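Local coordinates for enterocine A immunity protein (Enterococcus faecium, PDB 2BL8) that confers immunity to enterocin A, a pediocin-like bacteriocin, on the bacterium that carries its gene, at residues K6-E11 with E74-N79; I83-G88 with A95-K100. One frame throughout, in Å; residues are numbered along the deposited sequence.

Helix 71-84 serves both contacts. Its middle, in interaction 1, packs on the N-terminal helix 5-17 inside the helical bundle; in interaction 2 Arg85, just beyond its C-terminal end, meets residues 95-100 as the tail doubles back. The centres of the two contacts are about 15 Å apart, and they succeed one another along the chain, the first closing before the second opens. Their bridge is apolar: CG1 of Ile8 lies 4.0 Å from CD1 of Ile83, one turn beyond the residues of interaction 1. Interaction 1 is mostly apolar packing, its centre about 6 Å from the centre of the chain, whereas interaction 2 is a polar surface contact about 13 Å from it.

Interaction 1 (K6-E11 with E74-N79); sequences KQIVHE and EELIRN
Ile8 and Leu76 bring helices 5-17 and 71-84 together, their CA atoms, 6.4 Å apart, being the nearest such pair across the two segments. The close-packed part is a methyl set on backbone: CG2 of Ile8 sits 3.4 Å from the carbonyl O of Leu76 and 4.2 Å from Leu76 CB. That methyl reaches across because it stands anti to the backbone N of Ile8, while CG1 takes the place beside that nitrogen (chi1 -59°). Leu76 answers with its two methyls, which point at the next turn of helix 5-17. Leu76 CD1 comes within 4.2 Å of the backbone C of Glu11, and Leu76 CD2 within 3.9 Å of Glu11 OE1. The two side chains cross at about a right angle, and of the Glu11 side chain only this carboxylate oxygen reaches the leucine, at the partly exposed margin. Here the packing is looser and more polar. The other carboxylate oxygen, OE2, accepts a weak hydrogen bond from Gln7 NE2 at 3.4 Å, one turn back on the same helix, which ties the acid lightly to the exposed side. Beyond the pair, Ile8 continues along helix 71-84 onto Leu80 and Ile83. Val9 faces helix 25-38 through Tyr35 and Leu38, and Ile77 faces helix 48-64 through Val55, Leu58 and Tyr59, placing the contact as one seam of a four-helix bundle.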
loop_
_atom_site.group_PDB
_atom_site.type_symbol
_atom_site.label_atom_id
_atom_site.label_comp_id
_atom_site.label_asym_id
_atom_site.label_seq_id
_atom_site.Cartn_x
_atom_site.Cartn_y
_atom_site.Cartn_z
ATOM N N LYS A 6 3.922 -0.070 9.913
ATOM C CA LYS A 6 2.738 -0.486 10.665
ATOM C C LYS A 6 1.753 0.666 10.801
ATOM O O LYS A 6 0.541 0.481 10.679
ATOM C CB LYS A 6 3.106 -0.954 12.075
ATOM C CG LYS A 6 3.949 -2.205 12.163
ATOM C CD LYS A 6 4.199 -2.527 13.629
ATOM C CE LYS A 6 5.247 -3.607 13.807
ATOM N NZ LYS A 6 5.527 -3.865 15.251
ATOM N N GLN A 7 2.277 1.854 11.069
ATOM C CA GLN A 7 1.444 3.032 11.246
ATOM C C GLN A 7 0.665 3.375 9.984
ATOM O O GLN A 7 -0.536 3.635 10.040
ATOM C CB GLN A 7 2.301 4.229 11.662
ATOM C CG GLN A 7 1.499 5.433 12.128
ATOM C CD GLN A 7 2.385 6.584 12.564
ATOM O OE1 GLN A 7 3.388 6.383 13.250
ATOM N NE2 GLN A 7 2.015 7.800 12.176
ATOM N N ILE A 8 1.352 3.374 8.848
ATOM C CA ILE A 8 0.690 3.696 7.591
ATOM C C ILE A 8 -0.372 2.661 7.231
ATOM O O ILE A 8 -1.473 3.018 6.820
ATOM C CB ILE A 8 1.706 3.808 6.442
ATOM C CG1 ILE A 8 2.742 4.893 6.764
ATOM C CG2 ILE A 8 0.980 4.129 5.147
ATOM C CD1 ILE A 8 2.163 6.266 6.977
ATOM N N VAL A 9 -0.051 1.382 7.403
ATOM C CA VAL A 9 -1.004 0.319 7.101
ATOM C C VAL A 9 -2.217 0.447 8.012
ATOM O O VAL A 9 -3.357 0.336 7.561
ATOM C CB VAL A 9 -0.374 -1.078 7.298
ATOM C CG1 VAL A 9 -1.445 -2.155 7.226
ATOM C CG2 VAL A 9 0.678 -1.322 6.231
ATOM N N HIS A 10 -1.960 0.678 9.297
ATOM C CA HIS A 10 -3.029 0.828 10.279
ATOM C C HIS A 10 -3.906 2.018 9.900
ATOM O O HIS A 10 -5.131 1.927 9.931
ATOM C CB HIS A 10 -2.429 1.033 11.675
ATOM C CG HIS A 10 -3.411 0.855 12.792
ATOM N ND1 HIS A 10 -3.020 0.726 14.109
ATOM C CD2 HIS A 10 -4.763 0.780 12.794
ATOM C CE1 HIS A 10 -4.088 0.576 14.872
ATOM N NE2 HIS A 10 -5.160 0.606 14.097
ATOM N N GLU A 11 -3.278 3.127 9.525
ATOM C CA GLU A 11 -4.026 4.322 9.146
ATOM C C GLU A 11 -4.837 4.127 7.868
ATOM O O GLU A 11 -5.971 4.596 7.770
ATOM C CB GLU A 11 -3.075 5.511 8.992
ATOM C CG GLU A 11 -2.373 5.897 10.289
ATOM C CD GLU A 11 -1.363 7.016 10.114
ATOM O OE1 GLU A 11 -0.762 7.119 9.023
ATOM O OE2 GLU A 11 -1.155 7.784 11.075
ATOM N N GLU A 74 -4.402 7.841 -1.315
ATOM C CA GLU A 74 -3.358 7.728 -2.334
ATOM C C GLU A 74 -2.035 8.192 -1.755
ATOM O O GLU A 74 -0.977 7.623 -2.047
ATOM C CB GLU A 74 -3.701 8.581 -3.558
ATOM C CG GLU A 74 -4.824 8.029 -4.412
ATOM C CD GLU A 74 -5.274 8.998 -5.496
ATOM O OE1 GLU A 74 -4.651 10.071 -5.648
ATOM O OE2 GLU A 74 -6.257 8.679 -6.197
ATOM N N GLU A 75 -2.102 9.237 -0.937
ATOM C CA GLU A 75 -0.927 9.787 -0.286
ATOM C C GLU A 75 -0.355 8.794 0.723
ATOM O O GLU A 75 0.864 8.651 0.838
ATOM C CB GLU A 75 -1.288 11.124 0.368
ATOM C CG GLU A 75 -1.472 12.221 -0.682
ATOM C CD GLU A 75 -2.388 13.345 -0.250
ATOM O OE1 GLU A 75 -2.682 13.467 0.957
ATOM O OE2 GLU A 75 -2.810 14.120 -1.137
ATOM N N LEU A 76 -1.226 8.097 1.445
ATOM C CA LEU A 76 -0.757 7.097 2.395
ATOM C C LEU A 76 -0.074 5.958 1.635
ATOM O O LEU A 76 0.974 5.472 2.053
ATOM C CB LEU A 76 -1.917 6.539 3.219
ATOM C CG LEU A 76 -2.531 7.510 4.230
ATOM C CD1 LEU A 76 -3.732 6.849 4.900
ATOM C CD2 LEU A 76 -1.481 7.914 5.257
ATOM N N ILE A 77 -0.656 5.536 0.518
ATOM C CA ILE A 77 -0.052 4.449 -0.251
ATOM C C ILE A 77 1.324 4.881 -0.756
ATOM O O ILE A 77 2.267 4.093 -0.761
ATOM C CB ILE A 77 -0.958 4.021 -1.431
ATOM C CG1 ILE A 77 -2.284 3.472 -0.887
ATOM C CG2 ILE A 77 -0.269 2.935 -2.249
ATOM C CD1 ILE A 77 -3.333 3.204 -1.960
ATOM N N ARG A 78 1.436 6.141 -1.164
ATOM C CA ARG A 78 2.709 6.680 -1.646
ATOM C C ARG A 78 3.758 6.636 -0.538
ATOM O O ARG A 78 4.900 6.228 -0.762
ATOM C CB ARG A 78 2.517 8.129 -2.105
ATOM C CG ARG A 78 3.784 8.832 -2.555
ATOM C CD ARG A 78 3.498 10.290 -2.890
ATOM N NE ARG A 78 3.168 11.067 -1.699
ATOM C CZ ARG A 78 2.586 12.263 -1.719
ATOM N NH1 ARG A 78 2.259 12.826 -2.876
ATOM N NH2 ARG A 78 2.332 12.901 -0.584
ATOM N N ASN A 79 3.366 7.059 0.660
ATOM C CA ASN A 79 4.275 7.069 1.795
ATOM C C ASN A 79 4.709 5.656 2.176
ATOM O O ASN A 79 5.866 5.439 2.547
ATOM C CB ASN A 79 3.620 7.780 2.985
ATOM C CG ASN A 79 3.441 9.271 2.741
ATOM O OD1 ASN A 79 2.849 9.981 3.555
ATOM N ND2 ASN A 79 3.963 9.754 1.617
#

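Interaction 2 (I83-G88 with A95-K100); sequences IGRTAG and ADYGDK
The C-terminal tail folds back here toward the end of helix 71-84, where Arg85 is the first residue to leave helical geometry; on the tail side, Asp96 to Asp99 form a type II beta turn. Arg85 carries the contact. Its side chain runs extended from CG to NE and delivers the guanidinium to the tail, where NH1 donates to the carbonyl O of Ala95 at 2.9 Å. The bond is bent (147° at the hydrogen), and the nitrogen stands above the carbonyl plane rather than on a lone pair. CD1 of Tyr97 lies over one face of the Arg85 guanidinium, toward its rim, 3.6 Å from NH2, the two planes 45° apart. Two waters extend the grip: one accepts from Arg85 NH1 and, at 2.9 Å, from Gly98 N, and the other donates to Arg85 O and, at 2.7 Å, to Asp96 OD1. The turn itself is closed by Asp99 N to Asp96 O, with Gly98 at positive phi. NH2 of Arg85 and OH of Tyr97 hydrogen-bond to Asn52 OD1 and Asn56 ND2 respectively. The guanidinium thus joins the returning tail to helix 48-64 through hydrogen bonds and water. Between the two segments a carbonyl and a water meet the cation; Asp96 OD1 lies 6.8 Å from Arg85 NH1, where its charge would probably act at long range.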
loop_
_atom_site.group_PDB
_atom_site.type_symbol
_atom_site.label_atom_id
_atom_site.label_comp_id
_atom_site.label_asym_id
_atom_site.label_seq_id
_atom_site.Cartn_x
_atom_site.Cartn_y
_atom_site.Cartn_z
ATOM N N ILE A 83 8.644 4.134 2.328
ATOM C CA ILE A 83 9.269 3.435 3.447
ATOM C C ILE A 83 9.933 2.163 2.939
ATOM O O ILE A 83 11.040 1.822 3.355
ATOM C CB ILE A 83 8.226 3.066 4.523
ATOM C CG1 ILE A 83 7.727 4.339 5.206
ATOM C CG2 ILE A 83 8.833 2.096 5.536
ATOM C CD1 ILE A 83 6.649 4.098 6.241
ATOM N N GLY A 84 9.249 1.468 2.038
ATOM C CA GLY A 84 9.784 0.240 1.486
ATOM C C GLY A 84 10.994 0.500 0.613
ATOM O O GLY A 84 11.893 -0.335 0.517
ATOM N N ARG A 85 11.017 1.667 -0.020
ATOM C CA ARG A 85 12.115 2.037 -0.899
ATOM C C ARG A 85 12.935 3.180 -0.340
ATOM O O ARG A 85 12.886 4.307 -0.845
ATOM C CB ARG A 85 11.571 2.400 -2.282
ATOM C CG ARG A 85 10.964 1.205 -2.996
ATOM C CD ARG A 85 10.476 1.538 -4.401
ATOM N NE ARG A 85 9.765 0.396 -4.973
ATOM C CZ ARG A 85 9.319 0.326 -6.221
ATOM N NH1 ARG A 85 9.508 1.340 -7.057
ATOM N NH2 ARG A 85 8.680 -0.765 -6.631
ATOM N N THR A 86 13.669 2.876 0.726
ATOM C CA THR A 86 14.543 3.840 1.381
ATOM C C THR A 86 15.962 3.361 1.099
ATOM O O THR A 86 16.274 2.182 1.265
ATOM C CB THR A 86 14.307 3.880 2.901
ATOM O OG1 THR A 86 12.937 4.216 3.165
ATOM C CG2 THR A 86 15.199 4.933 3.546
ATOM N N ALA A 87 16.814 4.287 0.680
ATOM C CA ALA A 87 18.192 3.972 0.314
ATOM C C ALA A 87 18.989 3.051 1.239
ATOM O O ALA A 87 19.180 3.340 2.424
ATOM C CB ALA A 87 18.967 5.264 0.090
ATOM N N GLY A 88 19.447 1.940 0.668
ATOM C CA GLY A 88 20.273 0.980 1.384
ATOM C C GLY A 88 19.686 0.092 2.463
ATOM O O GLY A 88 20.433 -0.643 3.108
ATOM N N ALA A 95 13.422 3.120 -8.828
ATOM C CA ALA A 95 12.802 4.441 -8.832
ATOM C C ALA A 95 11.730 4.487 -7.766
ATOM O O ALA A 95 11.471 3.485 -7.096
ATOM C CB ALA A 95 12.176 4.717 -10.203
ATOM N N ASP A 96 11.120 5.657 -7.591
ATOM C CA ASP A 96 10.026 5.779 -6.643
ATOM C C ASP A 96 8.911 5.003 -7.332
ATOM O O ASP A 96 8.895 4.902 -8.559
ATOM C CB ASP A 96 9.603 7.240 -6.459
ATOM C CG ASP A 96 10.626 8.052 -5.688
ATOM O OD1 ASP A 96 11.298 7.484 -4.800
ATOM O OD2 ASP A 96 10.744 9.267 -5.966
ATOM N N TYR A 97 7.978 4.460 -6.562
ATOM C CA TYR A 97 6.902 3.676 -7.154
ATOM C C TYR A 97 6.159 4.381 -8.288
ATOM O O TYR A 97 5.669 5.505 -8.127
ATOM C CB TYR A 97 5.883 3.261 -6.092
ATOM C CG TYR A 97 5.040 2.090 -6.531
ATOM C CD1 TYR A 97 5.441 0.786 -6.263
ATOM C CD2 TYR A 97 3.862 2.281 -7.254
ATOM C CE1 TYR A 97 4.697 -0.300 -6.701
ATOM C CE2 TYR A 97 3.110 1.202 -7.701
ATOM C CZ TYR A 97 3.534 -0.087 -7.424
ATOM O OH TYR A 97 2.824 -1.161 -7.898
ATOM N N GLY A 98 6.083 3.702 -9.431
ATOM C CA GLY A 98 5.377 4.230 -10.585
ATOM C C GLY A 98 6.126 5.182 -11.501
ATOM O O GLY A 98 5.590 5.578 -12.535
ATOM N N ASP A 99 7.354 5.548 -11.145
ATOM C CA ASP A 99 8.138 6.479 -11.954
ATOM C C ASP A 99 8.647 5.838 -13.246
ATOM O O ASP A 99 9.286 4.786 -13.211
ATOM C CB ASP A 99 9.325 7.004 -11.137
ATOM C CG ASP A 99 9.903 8.282 -11.706
ATOM O OD1 ASP A 99 10.177 8.330 -12.920
ATOM O OD2 ASP A 99 10.084 9.246 -10.935
ATOM N N LYS A 100 8.372 6.481 -14.382
ATOM C CA LYS A 100 8.802 5.961 -15.680
ATOM C C LYS A 100 10.318 5.958 -15.870
ATOM O O LYS A 100 10.830 5.315 -16.786
ATOM C CB LYS A 100 8.159 6.770 -16.815
ATOM C CG LYS A 100 8.677 8.197 -16.939
ATOM C CD LYS A 100 8.031 8.902 -18.129
ATOM C CE LYS A 100 8.548 10.320 -18.299
ATOM N NZ LYS A 100 7.924 10.983 -19.484
HETATM O O HOH W 1 7.518 1.240 -9.592
HETATM O O HOH W 2 10.714 5.760 -2.800
#